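PDB 5XSW: chitinase from Thermococcus chitonophagus, which probably hydrolyses internal glycosidic bonds of chitin, the present fragment pairing a small beta domain with a largely helical domain that holds bound sugar. Local coordinates for residues 150-164 and 192-205. Numbering follows the deposited sequence.
Sequences GFIMYNPPHPTQIII and LALAYEWFKVNPNF
Phe151 meets Phe205 in a T-shaped stack, its edge toward the other ring's face, planes at 62°, its CA over that face (CH-pi). With CG anti to the backbone N (chi1 165°), Phe151 brings CE1 within 3.7 Å of Val201 CG2. Asn202 N donates to Phe151 O, and Met153 N to Lys200 O at 3.0 Å. Asn202 ND2 gives Gly150 O a 3.0 Å bond on a carbonyl lone pair, while OD1 accepts from Asn204 N, which lies above the side-chain carbonyl plane. Replacing Asn202 by alanine is likely to cost Gly150 O this donor and the following helix its side-chain cap. Met153 lays CB 3.6 Å from Tyr196 CE1, at the ring edge, and its bend at chi2 and chi3 carries CE to 3.4 Å from Asn202 OD1. Ile162 CD1 packs 3.5 Å from Ala193 CB. Toward Ile163 water takes over: one molecule links Ile163 O to Asn202 OD1, another the same oxygen to Asn204 ND2, which Asp386 also holds. Near the 158-161 turn, a third joins Tyr196 OH to His158 O and Gln161 O. An isolated beta bridge, Ile152 with Val201, and an asparagine N-cap thus join loop 150-164 to the turn between helices 186-199 and 203-214 in the sugar-holding helical domain.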
# COMPACT_ATOMS: atom_id res chain seq x y z
N GLY A 150 -15.89 12.93 17.79
CA GLY A 150 -15.01 13.18 16.66
C GLY A 150 -15.10 11.97 15.77
O GLY A 150 -16.17 11.64 15.27
N PHE A 151 -13.98 11.29 15.59
CA PHE A 151 -13.88 10.13 14.71
C PHE A 151 -14.75 8.93 15.22
O PHE A 151 -15.52 8.34 14.48
CB PHE A 151 -12.37 9.70 14.64
CG PHE A 151 -12.15 8.34 14.07
CD1 PHE A 151 -12.73 7.99 12.85
CD2 PHE A 151 -11.30 7.44 14.70
CE1 PHE A 151 -12.50 6.75 12.28
CE2 PHE A 151 -11.10 6.16 14.13
CZ PHE A 151 -11.71 5.84 12.92
N ILE A 152 -14.61 8.58 16.50
CA ILE A 152 -15.35 7.41 17.09
C ILE A 152 -16.56 7.93 17.87
O ILE A 152 -16.41 8.90 18.61
CB ILE A 152 -14.44 6.54 18.04
CG1 ILE A 152 -13.28 5.90 17.22
CG2 ILE A 152 -15.25 5.43 18.80
CD1 ILE A 152 -13.78 4.80 16.26
N MET A 153 -17.71 7.27 17.74
CA MET A 153 -18.93 7.77 18.33
C MET A 153 -19.04 7.18 19.76
O MET A 153 -19.80 6.24 19.98
CB MET A 153 -20.17 7.37 17.49
CG MET A 153 -21.47 8.17 18.00
SD MET A 153 -21.50 9.86 17.37
CE MET A 153 -22.33 9.68 15.80
N TYR A 154 -18.21 7.66 20.69
CA TYR A 154 -18.27 7.13 22.07
C TYR A 154 -19.62 7.48 22.72
O TYR A 154 -20.12 6.72 23.50
CB TYR A 154 -17.15 7.72 22.93
CG TYR A 154 -15.75 7.35 22.46
CD1 TYR A 154 -15.24 6.12 22.72
CD2 TYR A 154 -14.95 8.30 21.76
CE1 TYR A 154 -13.89 5.77 22.26
CE2 TYR A 154 -13.61 7.98 21.31
CZ TYR A 154 -13.11 6.73 21.57
OH TYR A 154 -11.83 6.37 21.17
N ASN A 155 -20.19 8.63 22.39
CA ASN A 155 -21.46 9.07 23.01
C ASN A 155 -22.54 9.44 21.97
O ASN A 155 -22.78 10.60 21.68
CB ASN A 155 -21.17 10.28 23.94
CG ASN A 155 -20.07 9.98 25.00
OD1 ASN A 155 -18.97 10.55 24.95
ND2 ASN A 155 -20.39 9.13 25.98
N PRO A 156 -23.13 8.44 21.35
CA PRO A 156 -24.05 8.63 20.24
C PRO A 156 -25.20 9.52 20.70
O PRO A 156 -25.66 9.41 21.86
CB PRO A 156 -24.53 7.21 19.91
CG PRO A 156 -23.67 6.31 20.64
CD PRO A 156 -22.97 7.03 21.72
N PRO A 157 -25.60 10.44 19.85
CA PRO A 157 -26.68 11.33 20.29
C PRO A 157 -28.03 10.62 20.35
O PRO A 157 -28.95 11.16 20.94
CB PRO A 157 -26.71 12.40 19.21
CG PRO A 157 -26.27 11.63 17.93
CD PRO A 157 -25.16 10.72 18.46
N HIS A 158 -28.14 9.44 19.73
CA HIS A 158 -29.41 8.70 19.73
C HIS A 158 -29.06 7.26 19.45
O HIS A 158 -28.10 6.98 18.73
CB HIS A 158 -30.39 9.27 18.69
CG HIS A 158 -31.81 8.82 18.89
ND1 HIS A 158 -32.26 7.56 18.55
CD2 HIS A 158 -32.88 9.46 19.42
CE1 HIS A 158 -33.53 7.44 18.87
NE2 HIS A 158 -33.94 8.59 19.37
N PRO A 159 -29.77 6.32 20.08
CA PRO A 159 -29.42 4.92 19.82
C PRO A 159 -29.94 4.28 18.53
O PRO A 159 -29.43 3.22 18.14
CB PRO A 159 -30.04 4.19 21.03
CG PRO A 159 -31.25 5.06 21.38
CD PRO A 159 -30.69 6.48 21.23
N THR A 160 -30.98 4.84 17.91
CA THR A 160 -31.56 4.19 16.73
C THR A 160 -31.65 5.18 15.54
O THR A 160 -31.81 4.75 14.40
CB THR A 160 -32.98 3.58 17.03
OG1 THR A 160 -33.85 4.63 17.47
CG2 THR A 160 -32.88 2.50 18.08
N GLN A 161 -31.52 6.47 15.82
CA GLN A 161 -31.53 7.49 14.74
C GLN A 161 -30.10 7.78 14.26
O GLN A 161 -29.19 7.84 15.09
CB GLN A 161 -32.14 8.82 15.19
CG GLN A 161 -33.71 8.79 15.30
CD GLN A 161 -34.24 10.05 15.88
OE1 GLN A 161 -33.75 11.15 15.60
NE2 GLN A 161 -35.28 9.92 16.74
N ILE A 162 -29.93 7.95 12.95
CA ILE A 162 -28.67 8.48 12.36
C ILE A 162 -28.85 9.96 12.16
O ILE A 162 -29.81 10.39 11.53
CB ILE A 162 -28.36 7.88 10.98
CG1 ILE A 162 -28.33 6.37 11.05
CG2 ILE A 162 -27.02 8.44 10.42
CD1 ILE A 162 -28.54 5.75 9.71
N ILE A 163 -27.94 10.74 12.70
CA ILE A 163 -28.08 12.19 12.63
C ILE A 163 -26.89 12.79 11.83
O ILE A 163 -25.81 13.06 12.40
CB ILE A 163 -28.07 12.86 14.05
CG1 ILE A 163 -29.03 12.12 15.01
CG2 ILE A 163 -28.36 14.33 13.89
CD1 ILE A 163 -30.46 12.13 14.51
N ILE A 164 -27.08 13.02 10.54
CA ILE A 164 -26.06 13.70 9.78
C ILE A 164 -26.47 15.17 9.73
O ILE A 164 -27.53 15.51 9.22
CB ILE A 164 -25.96 13.15 8.35
CG1 ILE A 164 -25.51 11.69 8.36
CG2 ILE A 164 -25.01 14.00 7.52
CD1 ILE A 164 -25.60 11.01 7.02
N LEU A 192 -22.38 5.26 4.66
CA LEU A 192 -21.97 5.96 5.89
C LEU A 192 -22.60 5.23 7.09
O LEU A 192 -22.01 5.14 8.14
CB LEU A 192 -22.43 7.43 5.90
CG LEU A 192 -21.74 8.45 4.95
CD1 LEU A 192 -22.45 9.81 4.94
CD2 LEU A 192 -20.21 8.54 5.28
N ALA A 193 -23.85 4.79 6.94
CA ALA A 193 -24.58 4.24 8.09
C ALA A 193 -23.95 2.92 8.46
O ALA A 193 -23.86 2.56 9.64
CB ALA A 193 -26.11 4.06 7.77
N LEU A 194 -23.50 2.18 7.45
CA LEU A 194 -22.91 0.89 7.74
C LEU A 194 -21.53 1.12 8.37
O LEU A 194 -21.14 0.37 9.27
CB LEU A 194 -22.78 -0.00 6.48
CG LEU A 194 -22.04 -1.35 6.68
CD1 LEU A 194 -22.75 -2.16 7.81
CD2 LEU A 194 -21.98 -2.19 5.38
N ALA A 195 -20.78 2.11 7.89
CA ALA A 195 -19.49 2.41 8.53
C ALA A 195 -19.68 2.74 10.02
O ALA A 195 -18.89 2.37 10.86
CB ALA A 195 -18.78 3.63 7.81
N TYR A 196 -20.73 3.50 10.30
CA TYR A 196 -21.10 3.90 11.68
C TYR A 196 -21.43 2.66 12.51
O TYR A 196 -20.84 2.41 13.52
CB TYR A 196 -22.32 4.82 11.59
CG TYR A 196 -22.87 5.37 12.89
CD1 TYR A 196 -22.07 5.57 14.01
CD2 TYR A 196 -24.23 5.74 12.97
CE1 TYR A 196 -22.60 6.13 15.19
CE2 TYR A 196 -24.76 6.27 14.14
CZ TYR A 196 -23.96 6.44 15.24
OH TYR A 196 -24.50 7.00 16.39
N GLU A 197 -22.38 1.86 12.06
CA GLU A 197 -22.83 0.72 12.87
C GLU A 197 -21.76 -0.37 12.96
O GLU A 197 -21.57 -1.01 14.01
CB GLU A 197 -24.19 0.15 12.29
CG GLU A 197 -24.82 -0.97 13.20
CD GLU A 197 -25.20 -0.47 14.61
OE1 GLU A 197 -25.47 0.76 14.83
OE2 GLU A 197 -25.27 -1.33 15.52
N TRP A 198 -21.05 -0.61 11.87
CA TRP A 198 -20.02 -1.63 11.87
C TRP A 198 -18.76 -1.18 12.62
O TRP A 198 -18.29 -1.90 13.51
CB TRP A 198 -19.66 -2.00 10.39
CG TRP A 198 -18.97 -3.32 10.22
CD1 TRP A 198 -18.49 -4.17 11.20
CD2 TRP A 198 -18.67 -3.93 8.98
NE1 TRP A 198 -17.94 -5.29 10.61
CE2 TRP A 198 -18.05 -5.17 9.25
CE3 TRP A 198 -18.91 -3.58 7.64
CZ2 TRP A 198 -17.63 -6.02 8.23
CZ3 TRP A 198 -18.53 -4.43 6.65
CH2 TRP A 198 -17.87 -5.64 6.95
N PHE A 199 -18.20 0.01 12.31
CA PHE A 199 -16.85 0.36 12.85
C PHE A 199 -16.93 1.51 13.85
O PHE A 199 -15.90 1.95 14.36
CB PHE A 199 -15.85 0.71 11.69
CG PHE A 199 -15.66 -0.46 10.74
CD1 PHE A 199 -14.96 -1.58 11.15
CD2 PHE A 199 -16.22 -0.44 9.44
CE1 PHE A 199 -14.84 -2.71 10.30
CE2 PHE A 199 -16.07 -1.53 8.60
CZ PHE A 199 -15.41 -2.68 9.05
N LYS A 200 -18.15 1.97 14.14
CA LYS A 200 -18.44 3.01 15.16
C LYS A 200 -17.92 4.35 14.75
O LYS A 200 -17.68 5.23 15.60
CB LYS A 200 -17.85 2.62 16.54
CG LYS A 200 -18.09 1.12 16.88
CD LYS A 200 -19.61 0.75 16.74
CE LYS A 200 -19.73 -0.78 16.95
NZ LYS A 200 -21.19 -1.25 16.84
N VAL A 201 -17.76 4.55 13.44
CA VAL A 201 -17.32 5.85 12.93
C VAL A 201 -18.47 6.83 12.75
O VAL A 201 -19.49 6.49 12.12
CB VAL A 201 -16.60 5.67 11.53
CG1 VAL A 201 -16.08 7.04 11.00
CG2 VAL A 201 -15.44 4.65 11.75
N ASN A 202 -18.30 8.02 13.33
CA ASN A 202 -19.22 9.16 13.26
C ASN A 202 -19.42 9.58 11.81
O ASN A 202 -18.47 9.98 11.15
CB ASN A 202 -18.60 10.33 14.05
CG ASN A 202 -19.46 11.59 14.06
OD1 ASN A 202 -20.60 11.63 13.55
ND2 ASN A 202 -18.93 12.63 14.68
N PRO A 203 -20.65 9.48 11.30
CA PRO A 203 -20.90 9.89 9.92
C PRO A 203 -20.47 11.32 9.66
O PRO A 203 -20.04 11.61 8.54
CB PRO A 203 -22.46 9.77 9.76
CG PRO A 203 -22.87 8.79 10.84
CD PRO A 203 -21.86 9.01 11.99
N ASN A 204 -20.56 12.21 10.65
CA ASN A 204 -20.16 13.59 10.40
C ASN A 204 -18.62 13.69 10.13
O ASN A 204 -18.14 14.57 9.41
CB ASN A 204 -20.49 14.47 11.61
CG ASN A 204 -22.00 14.70 11.77
OD1 ASN A 204 -22.76 14.63 10.79
ND2 ASN A 204 -22.43 14.94 13.01
N PHE A 205 -17.87 12.80 10.75
CA PHE A 205 -16.40 12.83 10.56
C PHE A 205 -16.11 12.41 9.08
O PHE A 205 -15.31 13.04 8.41
CB PHE A 205 -15.70 11.89 11.52
CG PHE A 205 -14.20 11.83 11.28
CD1 PHE A 205 -13.40 12.84 11.77
CD2 PHE A 205 -13.64 10.81 10.48
CE1 PHE A 205 -12.01 12.87 11.52
CE2 PHE A 205 -12.24 10.82 10.20
CZ PHE A 205 -11.44 11.86 10.73
O HOH W 1 -26.83 7.94 16.52
O HOH W 2 -24.88 14.96 14.41
O HOH W 3 -23.63 11.73 13.78